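Putative S-adenosylmethionine-dependent methyltransferase (Bacteroides thetaiotaomicron, PDB 1WYZ) probably transfers methyl groups from S-adenosylmethionine, as a dimeric RsmI-like methyltransferase. Local coordinates at residues Y6-T11 with T26-G31; I107-R110 with K114-P117; I124-M129 with N200-G205. All blocks are in the same frame, centred on the assembly; numbering follows the deposited sequence.

Interaction 1 (Y6-T11 with T26-G31); sequences YLLPVT and TEIIRG
I28 pushes its terminal methyl, CD1, into the corner between the side chains of Y6 and L8. All three residues are buried, and I28 gives up the most surface to the contact. Its CG1 lies between the backbone N and the carbonyl carbon (chi1 74°). From there the chain bends again at chi2 (87°), and CD1 is carried to the strand. I28 CD1 sits above one face of the Y6 ring, 4.2 Å from the ring centroid and 25° off the normal. This is a CH-pi contact. The methyl is shifted toward the CB end of the ring, and the ring atom nearest to I28 CD1 is Y6 CG, at 3.9 Å. The phenol oxygen takes no part in this packing and makes a weak hydrogen bond to E2 O. L8, two residues further along the strand, meets the same methyl. L8 CD2 lies 3.5 Å from I28 CD1, and the two side chains run past one another in opposing senses. Here helix 24-29 packs on one side of the parallel sheet of the N-terminal domain, against strand 5-8. Alternation along that strand sends Y6 and L8 to this helix, while L7 faces the opposite way and packs on M129 of the second subunit. The other branch of L8 has its own partner. L8 CD1 lies 3.7 Å from I29 CG1, at the helix edge nearer to helix 40-50. I29 continues onto L47 and V50 of that helix, and L118 touches Y6, L8 and I28.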
ATOM      1  N   TYR A   6       6.810  16.256  -2.750  1.00 34.52           N
ATOM      2  CA  TYR A   6       6.951  14.871  -3.159  1.00 33.65           C
ATOM      3  C   TYR A   6       7.238  13.980  -1.949  1.00 34.53           C
ATOM      4  O   TYR A   6       8.226  14.184  -1.238  1.00 36.67           O
ATOM      5  CB  TYR A   6       8.098  14.755  -4.158  1.00 33.19           C
ATOM      6  CG  TYR A   6       7.765  15.226  -5.563  1.00 33.97           C
ATOM      7  CD1 TYR A   6       7.184  14.360  -6.488  1.00 34.04           C
ATOM      8  CD2 TYR A   6       8.083  16.514  -5.984  1.00 31.78           C
ATOM      9  CE1 TYR A   6       6.937  14.757  -7.800  1.00 31.83           C
ATOM     10  CE2 TYR A   6       7.841  16.923  -7.297  1.00 31.15           C
ATOM     11  CZ  TYR A   6       7.269  16.036  -8.202  1.00 32.85           C
ATOM     12  OH  TYR A   6       7.047  16.418  -9.512  1.00 34.03           O
ATOM     13  N   LEU A   7       6.367  13.006  -1.705  1.00 30.79           N
ATOM     14  CA  LEU A   7       6.537  12.067  -0.598  1.00 29.83           C
ATOM     15  C   LEU A   7       7.441  10.944  -1.085  1.00 31.05           C
ATOM     16  O   LEU A   7       6.983  10.040  -1.774  1.00 31.03           O
ATOM     17  CB  LEU A   7       5.174  11.518  -0.186  1.00 22.91           C
ATOM     18  CG  LEU A   7       4.395  12.317   0.871  1.00 21.68           C
ATOM     19  CD1 LEU A   7       4.835  13.761   0.902  1.00 14.66           C
ATOM     20  CD2 LEU A   7       2.905  12.187   0.594  1.00 19.23           C
ATOM     21  N   LEU A   8       8.718  11.003  -0.712  1.00 33.83           N
ATOM     22  CA  LEU A   8       9.718  10.017  -1.152  1.00 36.66           C
ATOM     23  C   LEU A   8       9.930   8.706  -0.373  1.00 34.96           C
ATOM     24  O   LEU A   8      10.357   8.721   0.774  1.00 37.39           O
ATOM     25  CB  LEU A   8      11.077  10.711  -1.265  1.00 45.13           C
ATOM     26  CG  LEU A   8      11.080  12.041  -2.017  1.00 45.14           C
ATOM     27  CD1 LEU A   8      12.488  12.607  -2.023  1.00 45.50           C
ATOM     28  CD2 LEU A   8      10.566  11.819  -3.437  1.00 46.26           C
ATOM     29  N   PRO A   9       9.630   7.553  -0.990  1.00 25.54           N
ATOM     30  CA  PRO A   9       9.849   6.307  -0.243  1.00 25.76           C
ATOM     31  C   PRO A   9      11.282   5.744  -0.309  1.00 25.13           C
ATOM     32  O   PRO A   9      12.012   5.981  -1.268  1.00 25.12           O
ATOM     33  CB  PRO A   9       8.799   5.358  -0.836  1.00 30.72           C
ATOM     34  CG  PRO A   9       8.542   5.899  -2.217  1.00 28.11           C
ATOM     35  CD  PRO A   9       8.592   7.385  -2.029  1.00 29.27           C
ATOM     36  N   VAL A  10      11.683   5.012   0.726  1.00 37.92           N
ATOM     37  CA  VAL A  10      13.026   4.400   0.779  1.00 40.50           C
ATOM     38  C   VAL A  10      12.892   2.874   0.810  1.00 41.58           C
ATOM     39  O   VAL A  10      11.779   2.350   0.732  1.00 40.48           O
ATOM     40  CB  VAL A  10      13.822   4.842   2.048  1.00 30.29           C
ATOM     41  CG1 VAL A  10      14.031   6.352   2.050  1.00 28.29           C
ATOM     42  CG2 VAL A  10      13.081   4.400   3.305  1.00 28.26           C
ATOM     43  N   THR A  11      14.011   2.166   0.939  1.00 37.86           N
ATOM     44  CA  THR A  11      13.980   0.700   0.969  1.00 39.72           C
ATOM     45  C   THR A  11      13.445   0.133   2.287  1.00 41.49           C
ATOM     46  O   THR A  11      13.607   0.736   3.348  1.00 42.99           O
ATOM     47  CB  THR A  11      15.387   0.088   0.751  1.00 49.82           C
ATOM     48  OG1 THR A  11      16.262   0.505   1.806  1.00 50.85           O
ATOM     49  CG2 THR A  11      15.965   0.516  -0.592  1.00 48.23           C
ATOM     50  N   THR A  26      14.325   9.007  -8.929  1.00 41.62           N
ATOM     51  CA  THR A  26      15.666   9.580  -8.892  1.00 41.37           C
ATOM     52  C   THR A  26      15.690  10.895  -9.674  1.00 41.65           C
ATOM     53  O   THR A  26      16.412  11.830  -9.321  1.00 41.10           O
ATOM     54  CB  THR A  26      16.725   8.616  -9.500  1.00 44.37           C
ATOM     55  OG1 THR A  26      16.463   7.279  -9.070  1.00 41.25           O
ATOM     56  CG2 THR A  26      18.139   9.007  -9.048  1.00 44.61           C
ATOM     57  N   GLU A  27      14.899  10.963 -10.738  1.00 34.14           N
ATOM     58  CA  GLU A  27      14.843  12.166 -11.556  1.00 34.72           C
ATOM     59  C   GLU A  27      14.349  13.360 -10.755  1.00 33.88           C
ATOM     60  O   GLU A  27      14.945  14.437 -10.801  1.00 33.13           O
ATOM     61  CB  GLU A  27      13.921  11.962 -12.763  1.00 48.35           C
ATOM     62  CG  GLU A  27      14.470  11.040 -13.841  1.00 52.21           C
ATOM     63  CD  GLU A  27      13.466  10.824 -14.958  1.00 55.09           C
ATOM     64  OE1 GLU A  27      12.935  11.834 -15.475  1.00 53.54           O
ATOM     65  OE2 GLU A  27      13.208   9.650 -15.313  1.00 56.15           O
ATOM     66  N   ILE A  28      13.258  13.180 -10.019  1.00 25.20           N
ATOM     67  CA  ILE A  28      12.735  14.296  -9.254  1.00 25.98           C
ATOM     68  C   ILE A  28      13.591  14.566  -8.014  1.00 25.60           C
ATOM     69  O   ILE A  28      13.743  15.707  -7.587  1.00 22.35           O
ATOM     70  CB  ILE A  28      11.222  14.090  -8.880  1.00 33.84           C
ATOM     71  CG1 ILE A  28      11.071  13.063  -7.776  1.00 33.30           C
ATOM     72  CG2 ILE A  28      10.430  13.631 -10.100  1.00 33.77           C
ATOM     73  CD1 ILE A  28      11.184  13.624  -6.369  1.00 47.06           C
ATOM     74  N   ILE A  29      14.178  13.530  -7.438  1.00 32.33           N
ATOM     75  CA  ILE A  29      15.016  13.777  -6.275  1.00 36.09           C
ATOM     76  C   ILE A  29      16.143  14.743  -6.650  1.00 36.96           C
ATOM     77  O   ILE A  29      16.463  15.656  -5.890  1.00 34.93           O
ATOM     78  CB  ILE A  29      15.614  12.484  -5.720  1.00 36.67           C
ATOM     79  CG1 ILE A  29      14.527  11.725  -4.943  1.00 36.67           C
ATOM     80  CG2 ILE A  29      16.833  12.814  -4.856  1.00 35.78           C
ATOM     81  CD1 ILE A  29      14.887  10.289  -4.577  1.00 46.34           C
ATOM     82  N   ARG A  30      16.730  14.531  -7.828  1.00 68.18           N
ATOM     83  CA  ARG A  30      17.805  15.380  -8.332  1.00 70.48           C
ATOM     84  C   ARG A  30      17.379  16.846  -8.346  1.00 73.86           C
ATOM     85  O   ARG A  30      18.220  17.752  -8.304  1.00 74.67           O
ATOM     86  CB  ARG A  30      18.192  14.959  -9.753  1.00 43.69           C
ATOM     87  CG  ARG A  30      18.991  13.675  -9.817  1.00 44.59           C
ATOM     88  CD  ARG A  30      19.193  13.203 -11.238  1.00 42.88           C
ATOM     89  NE  ARG A  30      19.901  11.927 -11.262  1.00 43.97           N
ATOM     90  CZ  ARG A  30      19.735  10.992 -12.195  1.00 44.50           C
ATOM     91  NH1 ARG A  30      18.876  11.186 -13.191  1.00 43.13           N
ATOM     92  NH2 ARG A  30      20.418   9.856 -12.120  1.00 42.49           N
ATOM     93  N   GLY A  31      16.071  17.078  -8.413  1.00 61.65           N
ATOM     94  CA  GLY A  31      15.568  18.436  -8.437  1.00 62.20           C
ATOM     95  C   GLY A  31      15.443  19.067  -7.066  1.00 63.64           C
ATOM     96  O   GLY A  31      15.889  20.193  -6.844  1.00 64.90           O
TER

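Interaction 2 (I107-R110 with K114-P117)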
ATOM      1  N   ILE A 107      -0.419  19.303   7.332  1.00 37.62           N
ATOM      2  CA  ILE A 107      -0.243  20.744   7.346  1.00 38.34           C
ATOM      3  C   ILE A 107      -0.248  21.251   5.897  1.00 38.38           C
ATOM      4  O   ILE A 107      -0.883  22.265   5.589  1.00 38.04           O
ATOM      5  CB  ILE A 107       1.093  21.158   8.019  1.00 33.33           C
ATOM      6  CG1 ILE A 107       1.082  20.791   9.499  1.00 32.80           C
ATOM      7  CG2 ILE A 107       1.323  22.640   7.826  1.00 33.72           C
ATOM      8  CD1 ILE A 107       1.899  21.585  10.426  1.00 56.04           C
ATOM      9  N   ALA A 108       0.451  20.532   5.015  1.00 33.12           N
ATOM     10  CA  ALA A 108       0.534  20.924   3.606  1.00 35.75           C
ATOM     11  C   ALA A 108      -0.818  20.948   2.891  1.00 35.22           C
ATOM     12  O   ALA A 108      -1.062  21.841   2.084  1.00 34.27           O
ATOM     13  CB  ALA A 108       1.509  20.022   2.846  1.00 21.00           C
ATOM     14  N   GLN A 109      -1.686  19.977   3.186  1.00 34.84           N
ATOM     15  CA  GLN A 109      -3.018  19.913   2.578  1.00 35.60           C
ATOM     16  C   GLN A 109      -3.821  21.096   3.076  1.00 37.38           C
ATOM     17  O   GLN A 109      -4.587  21.700   2.325  1.00 36.49           O
ATOM     18  CB  GLN A 109      -3.750  18.615   2.960  1.00 30.73           C
ATOM     19  CG  GLN A 109      -3.337  17.381   2.146  1.00 27.91           C
ATOM     20  CD  GLN A 109      -3.735  17.472   0.671  1.00 28.76           C
ATOM     21  OE1 GLN A 109      -3.521  16.534  -0.098  1.00 26.42           O
ATOM     22  NE2 GLN A 109      -4.305  18.605   0.275  1.00 26.39           N
ATOM     23  N   ARG A 110      -3.621  21.417   4.351  1.00 37.69           N
ATOM     24  CA  ARG A 110      -4.303  22.525   5.002  1.00 40.27           C
ATOM     25  C   ARG A 110      -3.969  23.845   4.310  1.00 38.38           C
ATOM     26  O   ARG A 110      -4.810  24.745   4.228  1.00 36.94           O
ATOM     27  CB  ARG A 110      -3.893  22.579   6.476  1.00 67.43           C
ATOM     28  CG  ARG A 110      -4.787  23.428   7.360  1.00 74.55           C
ATOM     29  CD  ARG A 110      -4.405  23.220   8.812  1.00 81.69           C
ATOM     30  NE  ARG A 110      -5.289  23.907   9.750  1.00 88.99           N
ATOM     31  CZ  ARG A 110      -5.045  24.008  11.052  1.00 91.90           C
ATOM     32  NH1 ARG A 110      -3.945  23.467  11.564  1.00 94.12           N
ATOM     33  NH2 ARG A 110      -5.898  24.645  11.845  1.00 94.52           N
ATOM     34  N   LYS A 114       0.426  21.512  -3.203  1.00 27.63           N
ATOM     35  CA  LYS A 114       0.381  20.286  -4.005  1.00 27.71           C
ATOM     36  C   LYS A 114       1.219  19.167  -3.390  1.00 27.92           C
ATOM     37  O   LYS A 114       2.392  19.349  -3.058  1.00 25.24           O
ATOM     38  CB  LYS A 114       0.876  20.556  -5.435  1.00 38.63           C
ATOM     39  CG  LYS A 114       0.953  19.324  -6.321  1.00 38.47           C
ATOM     40  CD  LYS A 114      -0.403  18.693  -6.455  1.00 42.13           C
ATOM     41  CE  LYS A 114      -0.425  17.685  -7.576  1.00 44.65           C
ATOM     42  NZ  LYS A 114      -0.072  18.331  -8.866  1.00 47.95           N
ATOM     43  N   VAL A 115       0.599  18.002  -3.263  1.00 37.71           N
ATOM     44  CA  VAL A 115       1.246  16.834  -2.689  1.00 36.79           C
ATOM     45  C   VAL A 115       1.215  15.708  -3.723  1.00 37.17           C
ATOM     46  O   VAL A 115       0.200  15.488  -4.397  1.00 35.26           O
ATOM     47  CB  VAL A 115       0.494  16.367  -1.413  1.00 25.55           C
ATOM     48  CG1 VAL A 115       1.200  15.173  -0.775  1.00 25.03           C
ATOM     49  CG2 VAL A 115       0.393  17.513  -0.444  1.00 24.56           C
ATOM     50  N   ILE A 116       2.332  15.005  -3.859  1.00 28.72           N
ATOM     51  CA  ILE A 116       2.396  13.908  -4.802  1.00 30.02           C
ATOM     52  C   ILE A 116       3.252  12.766  -4.259  1.00 29.19           C
ATOM     53  O   ILE A 116       4.447  12.918  -4.009  1.00 28.20           O
ATOM     54  CB  ILE A 116       2.887  14.424  -6.184  1.00 41.92           C
ATOM     55  CG1 ILE A 116       3.414  13.271  -7.030  1.00 43.29           C
ATOM     56  CG2 ILE A 116       3.891  15.532  -5.996  1.00 41.12           C
ATOM     57  CD1 ILE A 116       3.612  13.594  -8.509  1.00 47.00           C
ATOM     58  N   PRO A 117       2.623  11.601  -4.036  1.00 32.16           N
ATOM     59  CA  PRO A 117       3.310  10.416  -3.513  1.00 30.26           C
ATOM     60  C   PRO A 117       3.945   9.577  -4.638  1.00 29.70           C
ATOM     61  O   PRO A 117       3.333   9.367  -5.681  1.00 27.19           O
ATOM     62  CB  PRO A 117       2.179   9.669  -2.812  1.00 24.28           C
ATOM     63  CG  PRO A 117       1.045   9.856  -3.804  1.00 24.01           C
ATOM     64  CD  PRO A 117       1.176  11.340  -4.194  1.00 23.74           C
TER
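A108 and Q109 belong to the last turn of helix 100-110, and V115 is the first residue of strand 115-117. A short turn joins the two elements. The backbones stay well apart: Q109 CA and K114 CA are 7.4 Å from each other, the nearest CA pair here. The two segments meet through side chains, those of A108 and Q109 on the helix and V115 on the strand. V115 points at the helix and contributes about half of the buried surface. Its CG1 is anti to the backbone N (chi1 -178°). This leaves CG2 as the branch that faces the helix. A108 meets that branch with its single methyl, A108 CB lying 4.3 Å from V115 CG2. This is loose apolar packing. Q109 comes in from the side and crosses V115 at about a right angle. Its chain bends at chi2 (-67°), which brings its end nearer to the same CG2 methyl. K114 points away from the helix. Beyond the contact, A108 also touches L5 and L77. In the second subunit, I208 packs on Q109 and A130 on V115. Backbone bonds from K114 and I116 to L5, and from I116 to L7, fix the strand beside strand 5-8. Helix 100-110 leads from strand 86-89 to the parallel strand 115-117, the outermost of the sheet within this chain, past strand 5-8 between them, a beta-alpha-beta crossover of an alpha/beta domain.

Interaction 3 (I124-M129 with N200-G205)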
ATOM      1  N   ILE A 124       2.874  -3.407   3.675  1.00 36.04           N
ATOM      2  CA  ILE A 124       1.446  -3.613   3.819  1.00 34.49           C
ATOM      3  C   ILE A 124       0.797  -4.201   2.559  1.00 34.69           C
ATOM      4  O   ILE A 124       0.174  -5.258   2.648  1.00 33.61           O
ATOM      5  CB  ILE A 124       0.737  -2.305   4.238  1.00 50.29           C
ATOM      6  CG1 ILE A 124       0.981  -2.048   5.721  1.00 49.46           C
ATOM      7  CG2 ILE A 124      -0.777  -2.413   4.019  1.00 53.67           C
ATOM      8  CD1 ILE A 124       2.383  -1.550   6.064  1.00 63.74           C
ATOM      9  N   ILE A 125       0.946  -3.557   1.394  1.00 33.90           N
ATOM     10  CA  ILE A 125       0.317  -4.105   0.179  1.00 35.46           C
ATOM     11  C   ILE A 125       1.056  -5.324  -0.379  1.00 33.65           C
ATOM     12  O   ILE A 125       0.432  -6.222  -0.938  1.00 33.27           O
ATOM     13  CB  ILE A 125       0.181  -3.068  -0.977  1.00 52.76           C
ATOM     14  CG1 ILE A 125       1.521  -2.893  -1.680  1.00 54.67           C
ATOM     15  CG2 ILE A 125      -0.324  -1.727  -0.438  1.00 54.95           C
ATOM     16  CD1 ILE A 125       1.444  -2.255  -3.060  1.00 51.49           C
ATOM     17  N   LEU A 126       2.381  -5.350  -0.242  1.00 30.29           N
ATOM     18  CA  LEU A 126       3.160  -6.487  -0.713  1.00 27.97           C
ATOM     19  C   LEU A 126       2.697  -7.737   0.041  1.00 28.53           C
ATOM     20  O   LEU A 126       2.558  -8.818  -0.550  1.00 27.11           O
ATOM     21  CB  LEU A 126       4.658  -6.243  -0.487  1.00 24.00           C
ATOM     22  CG  LEU A 126       5.291  -5.273  -1.498  1.00 26.46           C
ATOM     23  CD1 LEU A 126       6.687  -4.838  -1.045  1.00 23.03           C
ATOM     24  CD2 LEU A 126       5.345  -5.941  -2.881  1.00 23.56           C
ATOM     25  N   SER A 127       2.441  -7.580   1.342  1.00 24.20           N
ATOM     26  CA  SER A 127       1.974  -8.691   2.182  1.00 26.40           C
ATOM     27  C   SER A 127       0.615  -9.174   1.733  1.00 23.79           C
ATOM     28  O   SER A 127       0.414 -10.363   1.522  1.00 24.35           O
ATOM     29  CB  SER A 127       1.882  -8.275   3.655  1.00 39.64           C
ATOM     30  OG  SER A 127       3.160  -8.312   4.255  1.00 48.46           O
ATOM     31  N   VAL A 128      -0.328  -8.251   1.612  1.00 27.80           N
ATOM     32  CA  VAL A 128      -1.659  -8.624   1.168  1.00 28.75           C
ATOM     33  C   VAL A 128      -1.530  -9.454  -0.098  1.00 29.49           C
ATOM     34  O   VAL A 128      -2.168 -10.488  -0.236  1.00 29.14           O
ATOM     35  CB  VAL A 128      -2.516  -7.383   0.860  1.00 28.05           C
ATOM     36  CG1 VAL A 128      -3.798  -7.794   0.153  1.00 27.15           C
ATOM     37  CG2 VAL A 128      -2.844  -6.647   2.165  1.00 25.62           C
HETATM   38  N   MSE A 129      -0.678  -8.992  -1.006  1.00 31.23           N
HETATM   39  CA  MSE A 129      -0.467  -9.662  -2.276  1.00 32.40           C
HETATM   40  C   MSE A 129       0.016 -11.095  -2.154  1.00 32.11           C
HETATM   41  O   MSE A 129      -0.552 -12.005  -2.768  1.00 31.80           O
HETATM   42  CB  MSE A 129       0.522  -8.860  -3.130  1.00 32.04           C
HETATM   43  CG  MSE A 129      -0.016  -7.539  -3.686  1.00 34.71           C
HETATM   44 SE   MSE A 129       1.382  -6.423  -4.461  1.00 50.54          SE
HETATM   45  CE  MSE A 129       2.094  -7.705  -5.739  1.00 36.66           C
ATOM     46  N   ASN A 200      11.076 -10.236   6.446  1.00 44.14           N
ATOM     47  CA  ASN A 200      12.082  -9.787   5.486  1.00 43.54           C
ATOM     48  C   ASN A 200      11.542  -9.576   4.090  1.00 44.02           C
ATOM     49  O   ASN A 200      12.146 -10.024   3.117  1.00 43.77           O
ATOM     50  CB  ASN A 200      13.242 -10.765   5.396  1.00 51.77           C
ATOM     51  CG  ASN A 200      14.181 -10.650   6.565  1.00 55.60           C
ATOM     52  OD1 ASN A 200      14.518  -9.544   7.001  1.00 54.72           O
ATOM     53  ND2 ASN A 200      14.628 -11.791   7.076  1.00 57.76           N
ATOM     54  N   ILE A 201      10.413  -8.883   3.986  1.00 33.47           N
ATOM     55  CA  ILE A 201       9.804  -8.624   2.688  1.00 31.55           C
ATOM     56  C   ILE A 201      10.780  -7.813   1.823  1.00 31.87           C
ATOM     57  O   ILE A 201      11.320  -6.789   2.258  1.00 28.94           O
ATOM     58  CB  ILE A 201       8.443  -7.870   2.867  1.00 29.34           C
ATOM     59  CG1 ILE A 201       7.529  -8.685   3.792  1.00 24.83           C
ATOM     60  CG2 ILE A 201       7.769  -7.663   1.520  1.00 24.73           C
ATOM     61  CD1 ILE A 201       6.328  -7.921   4.348  1.00 46.80           C
ATOM     62  N   THR A 202      10.998  -8.306   0.601  1.00 52.60           N
ATOM     63  CA  THR A 202      11.906  -7.716  -0.397  1.00 54.07           C
ATOM     64  C   THR A 202      13.406  -7.907  -0.095  1.00 57.39           C
ATOM     65  O   THR A 202      14.249  -7.583  -0.936  1.00 58.12           O
ATOM     66  CB  THR A 202      11.656  -6.193  -0.614  1.00 29.08           C
ATOM     67  OG1 THR A 202      12.223  -5.451   0.471  1.00 29.01           O
ATOM     68  CG2 THR A 202      10.176  -5.901  -0.715  1.00 27.35           C
ATOM     69  N   CYS A 203      13.739  -8.436   1.085  1.00 41.94           N
ATOM     70  CA  CYS A 203      15.147  -8.640   1.464  1.00 44.93           C
ATOM     71  C   CYS A 203      15.729 -10.001   1.079  1.00 46.86           C
ATOM     72  O   CYS A 203      16.860 -10.324   1.438  1.00 49.57           O
ATOM     73  CB  CYS A 203      15.315  -8.439   2.968  1.00 45.18           C
ATOM     74  SG  CYS A 203      14.853  -6.796   3.540  1.00 46.75           S
ATOM     75  N   GLU A 204      14.950 -10.786   0.342  1.00 91.46           N
ATOM     76  CA  GLU A 204      15.347 -12.122  -0.112  1.00 96.07           C
ATOM     77  C   GLU A 204      15.769 -13.143   0.949  1.00 96.81           C
ATOM     78  O   GLU A 204      16.154 -14.265   0.624  1.00 97.19           O
ATOM     79  CB  GLU A 204      16.395 -12.030  -1.225  1.00 75.22           C
ATOM     80  CG  GLU A 204      15.773 -11.597  -2.552  1.00 81.20           C
ATOM     81  CD  GLU A 204      14.395 -12.229  -2.780  1.00 83.89           C
ATOM     82  OE1 GLU A 204      14.320 -13.471  -2.926  1.00 85.27           O
ATOM     83  OE2 GLU A 204      13.391 -11.482  -2.810  1.00 83.75           O
ATOM     84  N   GLY A 205      15.711 -12.743   2.214  1.00 61.14           N
ATOM     85  CA  GLY A 205      15.951 -13.677   3.297  1.00 57.20           C
ATOM     86  C   GLY A 205      14.479 -13.948   3.575  1.00 55.38           C
ATOM     87  O   GLY A 205      14.080 -14.737   4.434  1.00 54.14           O
TER
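L126 and I201 form the close-packed part of this contact. I201 CG2 lies against both ends of the leucine, 4.0 Å from L126 CB and 4.0 Å from L126 CD1. L126 CD1 also reaches T202 CG2 at 3.7 Å, the two side chains crossing nearly at right angles. In I201, CG2 is anti to the backbone N and CG1 beside it (chi1 -56°), which sends the ethyl arm to S127 instead. I201 CD1 lies 3.2 Å from S127 OG, a close approach without a hydrogen bond. That hydroxyl is bonded to S123 O, one turn back in its own helix. A type II turn from N200 to C203 presents I201 and T202 at its two central positions. The far side of the loop is different. E204 and G205 are exposed, away from helix 123-131, and E204 is poorly ordered. E204 does touch I116 of the second subunit, and L126 packs on P117 of that subunit. The turn is part of the loop that links antiparallel strands 194-199 and 207-212. Helix 123-131 packs on the mixed sheet, I124 on F140 and L170 and S127 on I229 and L231; I201 of the loop also rests on I229.

Overall arrangement
Along the chain the three contacts come in series. Interactions 1 and 2 share the parallel sheet of the N-terminal domain, with centres about 15 Å apart. They join directly through neighbouring strands 5-8 and 115-117: L7 N lies 3.0 Å from I116 O, a probable hydrogen bond, and L7 CD2 packs on V115 CG1. Interaction 3 belongs to the mixed-sheet domain. Its centre is about 21 Å from that of interaction 1 and about 28 Å from that of interaction 2, and it touches neither. Helix 123-131 follows strand 115-117, so the chain passes there between domains. All three regions reach the second subunit. The two-domain dimer is consistent with RsmI-like methyltransferases.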